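Local coordinates for protein transmembrane oligosaccharyl transferase (Archaeoglobus fulgidus, PDB 3WAJ) that belongs to the STT3/AglB family of membrane oligosaccharyl transferases, joining a multi-helix membrane region to a soluble C-terminal part, and binds a zinc ion, at residues A[824-829]-A[838-843]; A[231-236]-A[318-323]; A[621-626]-A[631-636]. One frame throughout, in Å; residues are numbered along the deposited sequence.

Contact 1. Residues A[824-829]-A[838-843]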
loop_
_atom_site.group_PDB
_atom_site.type_symbol
_atom_site.label_atom_id
_atom_site.label_comp_id
_atom_site.label_asym_id
_atom_site.label_seq_id
_atom_site.Cartn_x
_atom_site.Cartn_y
_atom_site.Cartn_z
ATOM N N LEU A 824 21.935 4.944 -31.506
ATOM C CA LEU A 824 22.453 5.713 -30.372
ATOM C C LEU A 824 21.348 6.595 -29.772
ATOM O O LEU A 824 20.623 7.269 -30.505
ATOM C CB LEU A 824 23.639 6.575 -30.817
ATOM C CG LEU A 824 24.727 5.868 -31.634
ATOM C CD1 LEU A 824 25.852 6.818 -32.048
ATOM C CD2 LEU A 824 25.298 4.697 -30.861
ATOM N N PRO A 825 21.207 6.588 -28.433
ATOM C CA PRO A 825 20.125 7.349 -27.797
ATOM C C PRO A 825 20.546 8.698 -27.203
ATOM O O PRO A 825 19.671 9.467 -26.808
ATOM C CB PRO A 825 19.687 6.416 -26.664
ATOM C CG PRO A 825 20.971 5.749 -26.249
ATOM C CD PRO A 825 21.866 5.679 -27.479
ATOM N N TYR A 826 21.841 8.985 -27.108
ATOM C CA TYR A 826 22.251 10.264 -26.524
ATOM C C TYR A 826 22.518 11.314 -27.603
ATOM O O TYR A 826 23.140 11.020 -28.625
ATOM C CB TYR A 826 23.476 10.101 -25.618
ATOM C CG TYR A 826 23.182 9.441 -24.285
ATOM C CD1 TYR A 826 22.544 10.145 -23.263
ATOM C CD2 TYR A 826 23.559 8.124 -24.039
ATOM C CE1 TYR A 826 22.281 9.549 -22.035
ATOM C CE2 TYR A 826 23.304 7.527 -22.813
ATOM C CZ TYR A 826 22.670 8.242 -21.824
ATOM O OH TYR A 826 22.422 7.636 -20.625
ATOM N N SER A 827 22.036 12.532 -27.378
ATOM C CA SER A 827 22.319 13.644 -28.292
ATOM C C SER A 827 23.135 14.703 -27.574
ATOM O O SER A 827 23.248 14.694 -26.342
ATOM C CB SER A 827 21.037 14.269 -28.836
ATOM O OG SER A 827 20.326 14.952 -27.818
ATOM N N HIS A 828 23.699 15.626 -28.341
ATOM C CA HIS A 828 24.572 16.632 -27.755
ATOM C C HIS A 828 23.898 17.990 -27.545
ATOM O O HIS A 828 24.527 18.934 -27.076
ATOM C CB HIS A 828 25.888 16.714 -28.535
ATOM C CG HIS A 828 26.775 15.524 -28.306
ATOM N ND1 HIS A 828 26.644 14.345 -29.014
ATOM C CD2 HIS A 828 27.769 15.316 -27.409
ATOM C CE1 HIS A 828 27.536 13.470 -28.578
ATOM N NE2 HIS A 828 28.233 14.035 -27.608
ATOM N N ASN A 829 22.602 18.069 -27.839
ATOM C CA ASN A 829 21.868 19.312 -27.627
ATOM C C ASN A 829 20.533 19.149 -26.904
ATOM O O ASN A 829 19.686 20.041 -26.960
ATOM C CB ASN A 829 21.663 20.058 -28.954
ATOM C CG ASN A 829 20.973 19.204 -30.010
ATOM O OD1 ASN A 829 21.157 17.987 -30.058
ATOM N ND2 ASN A 829 20.172 19.844 -30.863
ATOM N N THR A 838 31.572 13.743 -24.176
ATOM C CA THR A 838 32.425 13.497 -25.340
ATOM C C THR A 838 31.510 13.164 -26.506
ATOM O O THR A 838 30.360 12.791 -26.301
ATOM C CB THR A 838 33.393 12.306 -25.131
ATOM O OG1 THR A 838 32.670 11.074 -25.260
ATOM C CG2 THR A 838 34.087 12.373 -23.761
ATOM N N PRO A 839 32.015 13.301 -27.738
ATOM C CA PRO A 839 31.272 12.749 -28.877
ATOM C C PRO A 839 31.351 11.231 -28.820
ATOM O O PRO A 839 32.118 10.698 -28.011
ATOM C CB PRO A 839 32.058 13.264 -30.086
ATOM C CG PRO A 839 33.425 13.587 -29.552
ATOM C CD PRO A 839 33.204 14.068 -28.159
ATOM N N TYR A 840 30.578 10.537 -29.646
ATOM C CA TYR A 840 30.715 9.090 -29.722
ATOM C C TYR A 840 32.035 8.728 -30.415
ATOM O O TYR A 840 32.372 9.293 -31.462
ATOM C CB TYR A 840 29.553 8.476 -30.505
ATOM C CG TYR A 840 28.183 8.553 -29.861
ATOM C CD1 TYR A 840 27.797 7.644 -28.890
ATOM C CD2 TYR A 840 27.260 9.504 -30.270
ATOM C CE1 TYR A 840 26.539 7.698 -28.327
ATOM C CE2 TYR A 840 26.000 9.569 -29.710
ATOM C CZ TYR A 840 25.647 8.665 -28.742
ATOM O OH TYR A 840 24.391 8.726 -28.187
ATOM N N HIS A 841 32.782 7.793 -29.837
ATOM C CA HIS A 841 33.980 7.279 -30.497
ATOM C C HIS A 841 33.662 5.903 -31.087
ATOM O O HIS A 841 33.627 4.905 -30.360
ATOM C CB HIS A 841 35.160 7.180 -29.519
ATOM C CG HIS A 841 35.301 8.365 -28.614
ATOM N ND1 HIS A 841 35.776 9.584 -29.049
ATOM C CD2 HIS A 841 35.029 8.516 -27.294
ATOM C CE1 HIS A 841 35.785 10.436 -28.038
ATOM N NE2 HIS A 841 35.336 9.815 -26.961
ATOM N N ILE A 842 33.398 5.852 -32.392
ATOM C CA ILE A 842 33.197 4.571 -33.063
ATOM C C ILE A 842 34.557 3.999 -33.387
ATOM O O ILE A 842 35.502 4.738 -33.692
ATOM C CB ILE A 842 32.481 4.695 -34.407
ATOM C CG1 ILE A 842 32.074 6.127 -34.677
ATOM C CG2 ILE A 842 31.284 3.758 -34.505
ATOM C CD1 ILE A 842 31.830 6.343 -36.121
ATOM N N LYS A 843 34.644 2.678 -33.353
ATOM C CA LYS A 843 35.884 2.005 -33.653
ATOM C C LYS A 843 35.546 0.749 -34.432
ATOM O O LYS A 843 34.777 -0.099 -33.965
ATOM C CB LYS A 843 36.630 1.674 -32.360
ATOM C CG LYS A 843 37.975 0.990 -32.535
ATOM C CD LYS A 843 38.506 0.518 -31.185
ATOM C CE LYS A 843 39.849 -0.193 -31.302
ATOM N NZ LYS A 843 40.966 0.758 -31.587
#

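Contact 2. Residues A[231-236]-A[318-323]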
loop_
_atom_site.group_PDB
_atom_site.type_symbol
_atom_site.label_atom_id
_atom_site.label_comp_id
_atom_site.label_asym_id
_atom_site.label_seq_id
_atom_site.Cartn_x
_atom_site.Cartn_y
_atom_site.Cartn_z
ATOM N N PHE A 231 -28.795 -15.585 16.870
ATOM C CA PHE A 231 -28.531 -16.168 18.187
ATOM C C PHE A 231 -29.509 -15.737 19.288
ATOM O O PHE A 231 -29.863 -16.549 20.137
ATOM C CB PHE A 231 -27.060 -15.961 18.599
ATOM C CG PHE A 231 -26.096 -16.857 17.852
ATOM C CD1 PHE A 231 -26.162 -18.243 17.993
ATOM C CD2 PHE A 231 -25.137 -16.322 16.999
ATOM C CE1 PHE A 231 -25.278 -19.074 17.291
ATOM C CE2 PHE A 231 -24.253 -17.152 16.298
ATOM C CZ PHE A 231 -24.323 -18.522 16.447
ATOM N N ALA A 232 -29.954 -14.481 19.270
ATOM C CA ALA A 232 -31.005 -14.035 20.198
ATOM C C ALA A 232 -32.311 -14.820 20.011
ATOM O O ALA A 232 -33.137 -14.906 20.921
ATOM C CB ALA A 232 -31.258 -12.544 20.068
ATOM N N PHE A 233 -32.491 -15.383 18.822
ATOM C CA PHE A 233 -33.668 -16.191 18.542
ATOM C C PHE A 233 -33.447 -17.667 18.894
ATOM O O PHE A 233 -34.181 -18.206 19.721
ATOM C CB PHE A 233 -34.150 -15.992 17.089
ATOM C CG PHE A 233 -34.994 -14.740 16.888
ATOM C CD1 PHE A 233 -36.339 -14.837 16.555
ATOM C CD2 PHE A 233 -34.440 -13.469 17.037
ATOM C CE1 PHE A 233 -37.127 -13.690 16.369
ATOM C CE2 PHE A 233 -35.220 -12.306 16.856
ATOM C CZ PHE A 233 -36.558 -12.417 16.521
ATOM N N VAL A 234 -32.435 -18.321 18.314
ATOM C CA VAL A 234 -32.245 -19.755 18.604
ATOM C C VAL A 234 -31.807 -20.035 20.047
ATOM O O VAL A 234 -31.712 -21.191 20.453
ATOM C CB VAL A 234 -31.305 -20.469 17.608
ATOM C CG1 VAL A 234 -31.665 -20.098 16.179
ATOM C CG2 VAL A 234 -29.864 -20.121 17.906
ATOM N N LEU A 235 -31.554 -18.976 20.813
ATOM C CA LEU A 235 -31.251 -19.108 22.236
ATOM C C LEU A 235 -32.257 -18.355 23.109
ATOM O O LEU A 235 -31.955 -18.009 24.252
ATOM C CB LEU A 235 -29.823 -18.635 22.533
ATOM C CG LEU A 235 -28.743 -19.317 21.693
ATOM C CD1 LEU A 235 -27.372 -18.684 21.901
ATOM C CD2 LEU A 235 -28.693 -20.795 22.000
ATOM N N ALA A 236 -33.457 -18.114 22.580
ATOM C CA ALA A 236 -34.506 -17.405 23.329
ATOM C C ALA A 236 -34.832 -18.071 24.674
ATOM O O ALA A 236 -35.420 -17.447 25.564
ATOM C CB ALA A 236 -35.757 -17.252 22.490
ATOM N N LEU A 318 -36.538 -23.261 15.264
ATOM C CA LEU A 318 -36.597 -24.031 14.020
ATOM C C LEU A 318 -36.923 -23.157 12.795
ATOM O O LEU A 318 -36.272 -23.266 11.754
ATOM C CB LEU A 318 -37.605 -25.171 14.126
ATOM C CG LEU A 318 -37.542 -26.136 12.940
ATOM C CD1 LEU A 318 -36.591 -27.293 13.234
ATOM C CD2 LEU A 318 -38.929 -26.640 12.557
ATOM N N ALA A 319 -37.928 -22.294 12.917
ATOM C CA ALA A 319 -38.281 -21.377 11.827
ATOM C C ALA A 319 -37.084 -20.514 11.456
ATOM O O ALA A 319 -36.900 -20.150 10.291
ATOM C CB ALA A 319 -39.446 -20.498 12.224
ATOM N N VAL A 320 -36.279 -20.181 12.459
ATOM C CA VAL A 320 -35.100 -19.362 12.237
ATOM C C VAL A 320 -34.013 -20.178 11.537
ATOM O O VAL A 320 -33.413 -19.708 10.572
ATOM C CB VAL A 320 -34.587 -18.717 13.551
ATOM C CG1 VAL A 320 -33.244 -18.025 13.332
ATOM C CG2 VAL A 320 -35.605 -17.715 14.067
ATOM N N ILE A 321 -33.773 -21.395 12.026
ATOM C CA ILE A 321 -32.834 -22.321 11.393
ATOM C C ILE A 321 -33.180 -22.533 9.918
ATOM O O ILE A 321 -32.307 -22.502 9.038
ATOM C CB ILE A 321 -32.847 -23.684 12.086
ATOM C CG1 ILE A 321 -32.385 -23.555 13.541
ATOM C CG2 ILE A 321 -31.979 -24.664 11.322
ATOM C CD1 ILE A 321 -31.001 -23.009 13.679
ATOM N N VAL A 322 -34.468 -22.734 9.661
ATOM C CA VAL A 322 -34.962 -22.973 8.315
ATOM C C VAL A 322 -34.819 -21.727 7.461
ATOM O O VAL A 322 -34.343 -21.799 6.328
ATOM C CB VAL A 322 -36.426 -23.426 8.343
ATOM C CG1 VAL A 322 -37.108 -23.147 7.013
ATOM C CG2 VAL A 322 -36.511 -24.905 8.726
ATOM N N LEU A 323 -35.232 -20.589 8.016
ATOM C CA LEU A 323 -35.124 -19.301 7.332
ATOM C C LEU A 323 -33.703 -19.031 6.834
ATOM O O LEU A 323 -33.514 -18.655 5.679
ATOM C CB LEU A 323 -35.573 -18.165 8.257
ATOM C CG LEU A 323 -36.082 -16.846 7.656
ATOM C CD1 LEU A 323 -35.150 -15.692 7.994
ATOM C CD2 LEU A 323 -36.290 -16.944 6.151
#

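Contact 3. Residues A[621-626]-A[631-636]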
loop_
_atom_site.group_PDB
_atom_site.type_symbol
_atom_site.label_atom_id
_atom_site.label_comp_id
_atom_site.label_asym_id
_atom_site.label_seq_id
_atom_site.Cartn_x
_atom_site.Cartn_y
_atom_site.Cartn_z
ATOM N N ALA A 621 11.031 -9.817 -5.936
ATOM C CA ALA A 621 9.597 -9.636 -6.077
ATOM C C ALA A 621 9.181 -9.425 -7.538
ATOM O O ALA A 621 8.136 -9.936 -7.974
ATOM C CB ALA A 621 9.139 -8.476 -5.220
ATOM N N MET A 622 9.968 -8.657 -8.294
ATOM C CA MET A 622 9.638 -8.442 -9.708
ATOM C C MET A 622 9.778 -9.753 -10.484
ATOM O O MET A 622 8.952 -10.083 -11.348
ATOM C CB MET A 622 10.494 -7.324 -10.328
ATOM C CG MET A 622 10.318 -5.960 -9.653
ATOM S SD MET A 622 10.926 -4.563 -10.613
ATOM C CE MET A 622 12.700 -4.858 -10.566
ATOM N N ALA A 623 10.828 -10.501 -10.152
ATOM C CA ALA A 623 11.063 -11.806 -10.765
ATOM C C ALA A 623 9.921 -12.766 -10.477
ATOM O O ALA A 623 9.431 -13.433 -11.396
ATOM C CB ALA A 623 12.386 -12.402 -10.305
ATOM N N VAL A 624 9.495 -12.842 -9.213
ATOM C CA VAL A 624 8.377 -13.719 -8.847
ATOM C C VAL A 624 7.126 -13.410 -9.668
ATOM O O VAL A 624 6.590 -14.306 -10.313
ATOM C CB VAL A 624 8.069 -13.711 -7.339
ATOM C CG1 VAL A 624 6.854 -14.618 -7.026
ATOM C CG2 VAL A 624 9.287 -14.181 -6.558
ATOM N N TRP A 625 6.688 -12.153 -9.684
ATOM C CA TRP A 625 5.532 -11.770 -10.503
ATOM C C TRP A 625 5.722 -12.116 -11.986
ATOM O O TRP A 625 4.790 -12.580 -12.651
ATOM C CB TRP A 625 5.251 -10.263 -10.381
ATOM C CG TRP A 625 4.528 -9.826 -9.129
ATOM C CD1 TRP A 625 5.098 -9.386 -7.961
ATOM C CD2 TRP A 625 3.107 -9.763 -8.928
ATOM N NE1 TRP A 625 4.121 -9.063 -7.050
ATOM C CE2 TRP A 625 2.893 -9.283 -7.614
ATOM C CE3 TRP A 625 1.998 -10.064 -9.728
ATOM C CZ2 TRP A 625 1.602 -9.094 -7.081
ATOM C CZ3 TRP A 625 0.712 -9.880 -9.197
ATOM C CH2 TRP A 625 0.531 -9.399 -7.888
ATOM N N ALA A 626 6.928 -11.862 -12.501
ATOM C CA ALA A 626 7.208 -12.064 -13.922
ATOM C C ALA A 626 7.142 -13.542 -14.279
ATOM O O ALA A 626 6.625 -13.908 -15.328
ATOM C CB ALA A 626 8.588 -11.470 -14.320
ATOM N N PRO A 631 10.434 -20.663 -7.286
ATOM C CA PRO A 631 11.631 -21.362 -7.789
ATOM C C PRO A 631 12.195 -20.797 -9.102
ATOM O O PRO A 631 13.409 -20.741 -9.266
ATOM C CB PRO A 631 11.148 -22.809 -7.969
ATOM C CG PRO A 631 9.970 -22.936 -7.044
ATOM C CD PRO A 631 9.302 -21.592 -7.085
ATOM N N LEU A 632 11.336 -20.372 -10.019
ATOM C CA LEU A 632 11.813 -19.772 -11.265
ATOM C C LEU A 632 12.569 -18.462 -11.020
ATOM O O LEU A 632 13.589 -18.197 -11.658
ATOM C CB LEU A 632 10.651 -19.574 -12.237
ATOM C CG LEU A 632 10.022 -20.916 -12.606
ATOM C CD1 LEU A 632 8.607 -20.770 -13.164
ATOM C CD2 LEU A 632 10.928 -21.662 -13.579
ATOM N N ALA A 633 12.087 -17.658 -10.077
ATOM C CA ALA A 633 12.772 -16.420 -9.719
ATOM C C ALA A 633 14.186 -16.681 -9.181
ATOM O O ALA A 633 15.071 -15.817 -9.272
ATOM C CB ALA A 633 11.949 -15.623 -8.716
ATOM N N GLU A 634 14.402 -17.870 -8.629
ATOM C CA GLU A 634 15.686 -18.184 -8.015
ATOM C C GLU A 634 16.853 -18.285 -9.004
ATOM O O GLU A 634 18.016 -18.315 -8.603
ATOM C CB GLU A 634 15.574 -19.426 -7.128
ATOM C CG GLU A 634 14.888 -19.141 -5.784
ATOM C CD GLU A 634 15.786 -18.379 -4.807
ATOM O OE1 GLU A 634 17.012 -18.312 -5.048
ATOM O OE2 GLU A 634 15.272 -17.850 -3.794
ATOM N N LYS A 635 16.544 -18.325 -10.292
ATOM C CA LYS A 635 17.575 -18.359 -11.318
ATOM C C LYS A 635 18.252 -16.993 -11.472
ATOM O O LYS A 635 19.262 -16.860 -12.175
ATOM C CB LYS A 635 16.982 -18.804 -12.661
ATOM C CG LYS A 635 16.166 -17.710 -13.369
ATOM C CD LYS A 635 15.479 -18.221 -14.648
ATOM C CE LYS A 635 14.666 -17.102 -15.306
ATOM N NZ LYS A 635 14.386 -17.333 -16.760
ATOM N N TYR A 636 17.696 -15.970 -10.830
ATOM C CA TYR A 636 18.330 -14.655 -10.883
ATOM C C TYR A 636 19.429 -14.502 -9.808
ATOM O O TYR A 636 20.121 -13.493 -9.767
ATOM C CB TYR A 636 17.280 -13.531 -10.826
ATOM C CG TYR A 636 16.406 -13.453 -12.074
ATOM C CD1 TYR A 636 15.115 -13.963 -12.081
ATOM C CD2 TYR A 636 16.885 -12.882 -13.249
ATOM C CE1 TYR A 636 14.316 -13.897 -13.223
ATOM C CE2 TYR A 636 16.100 -12.815 -14.400
ATOM C CZ TYR A 636 14.820 -13.318 -14.381
ATOM O OH TYR A 636 14.049 -13.241 -15.526
#

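Contact 1. Residues A[824-829]-A[838-843]
Segment 824-829, the end of strand 819-824 and the loop after it, faces 838-843 without backbone pairing, and the CA atoms of H828 and P839 are 7.8 Å apart. Side chains make the contact. Y840 reaches across and donates its hydroxyl to the backbone carbonyl of Y826, OH to O 2.6 Å. That oxygen lies at the edge of the Y840 ring, near its plane, and sees the hydroxyl from the side of its C=O (angle 108°). L824 covers one face of the same ring. Its CD1 sits 3.4 Å from the centroid of Y840, only 8° off the ring normal, which makes a well-centred CH-pi contact. The side chains of L824 and Y840 slide past each other in opposite directions. H828 adds a second tie: NE2 donates to the carbonyl O of T838 at 2.8 Å. This bond is almost straight (176°) and lies in the imidazole plane, although the donor is above the carbonyl plane. A weak bond from I853 N to ND1 also engages this ring. Y840 further packs on V795 and A797 of strand 792-800. The contact joins the loop after strand 819-824 to strand 835-844, a strand of the antiparallel sheet in the long peripheral domain.

Contact 2. Residues A[231-236]-A[318-323]
V234 and V320 meet through their methyl groups, CG1 to CG1 at 3.9 Å. The same CG1 of V234 also touches CD1 of I321, again at 3.9 Å. One methyl therefore meets two neighbouring side chains of the facing helix. V320 in turn spreads its two branches over two partners. Its CG1 goes to V234, while its CG2 approaches CB of F233 at 3.8 Å. CG2 also lies close to the F233 ring, 3.9 Å from CD1. The side chains of F233 and V320 cross at about a right angle, and so do those of V234 and I321.

The torsions explain this division. CG1 of V320 is anti to the backbone N (chi1 172°) and CG2 is anti to the carbonyl carbon, which aims the two methyls at successive residues. I321 starts off beside the other segment, and its folded chain brings CD1 in toward V234. No hydrogen bond crosses between the segments. The interaction is wholly apolar.

Beyond this shell, the last turn of helix 221-234 sets the position of F233 and V234. L235 is the first residue to leave helical geometry, and its N makes a weak bond to O of F231 (3.0 Å). On the other side, 318-323 is continuous helix, with V322 N bonded to L318 O at 2.8 Å.

F233 meets F294 edge-to-face, and V320 packs on F294 and I297, so helix 278-303 closes one flank of the contact. F233 also touches R243 and S247 of helix 243-261. F231 turns away to M408 and I412 of helix 405-420. The contact thus joins the C-terminal end of helix 221-234 to helix 315-332 within the helical bundle of the STT3 N-terminal region.

Contact 3. Residues A[621-626]-A[631-636]
The hydroxyl of Y636, whose ring rests against A623, is hydrogen-bonded to OE2 of E627, with a weak second bond to OE2 of E591. The setting is a pair of short consecutive helices, 619-627 and 630-633, joined by a short link. Residues 634-636 form a 3-10 segment, with Y636 N bonded to A633 O at 3.1 Å, and Y636 faces the first helix. CG of Y636 is anti to its carbonyl carbon (chi1 -68°), and the ring comes down beside A623. CB of A623 lies 3.6 Å from CD1 of Y636 and 3.8 Å from CE1 of the same ring. Y619 meets this ring edge-to-face, so the first helix supplies a second partner.

Small side chains let the backbones come close. The CA atoms of A623 and A633 are only 5.0 Å apart, and both residues are buried. Across the segments themselves there is no hydrogen bond, only apolar packing. E634 points away and forms a salt bridge with R668. The methyl of A633 meets two neighbours: its CB is 3.6 Å from CB of A623 and 3.7 Å from CG2 of V624.

In the fold
The three contacts share no secondary-structure element and do not touch. Contacts 1 and 2 lie on opposite sides of the chain's centre, about 81 Å apart between centres. Contact 3 is nearer the middle, with its centre about 35 Å from that of contact 1 and about 52 Å from that of contact 2. It is the buried one; the other two are partly buried. Their chemistry differs with place. Contact 1 belongs to the beta-rich peripheral domain and uses side-chain bonds to backbone carbonyls and a methyl over a tyrosine face. Contact 2 joins sequence-distant helices of the membrane region through branched methyls. Contact 3 joins adjacent helices through two alanines, a valine methyl and a tyrosine ring, with polar bonds at its margin.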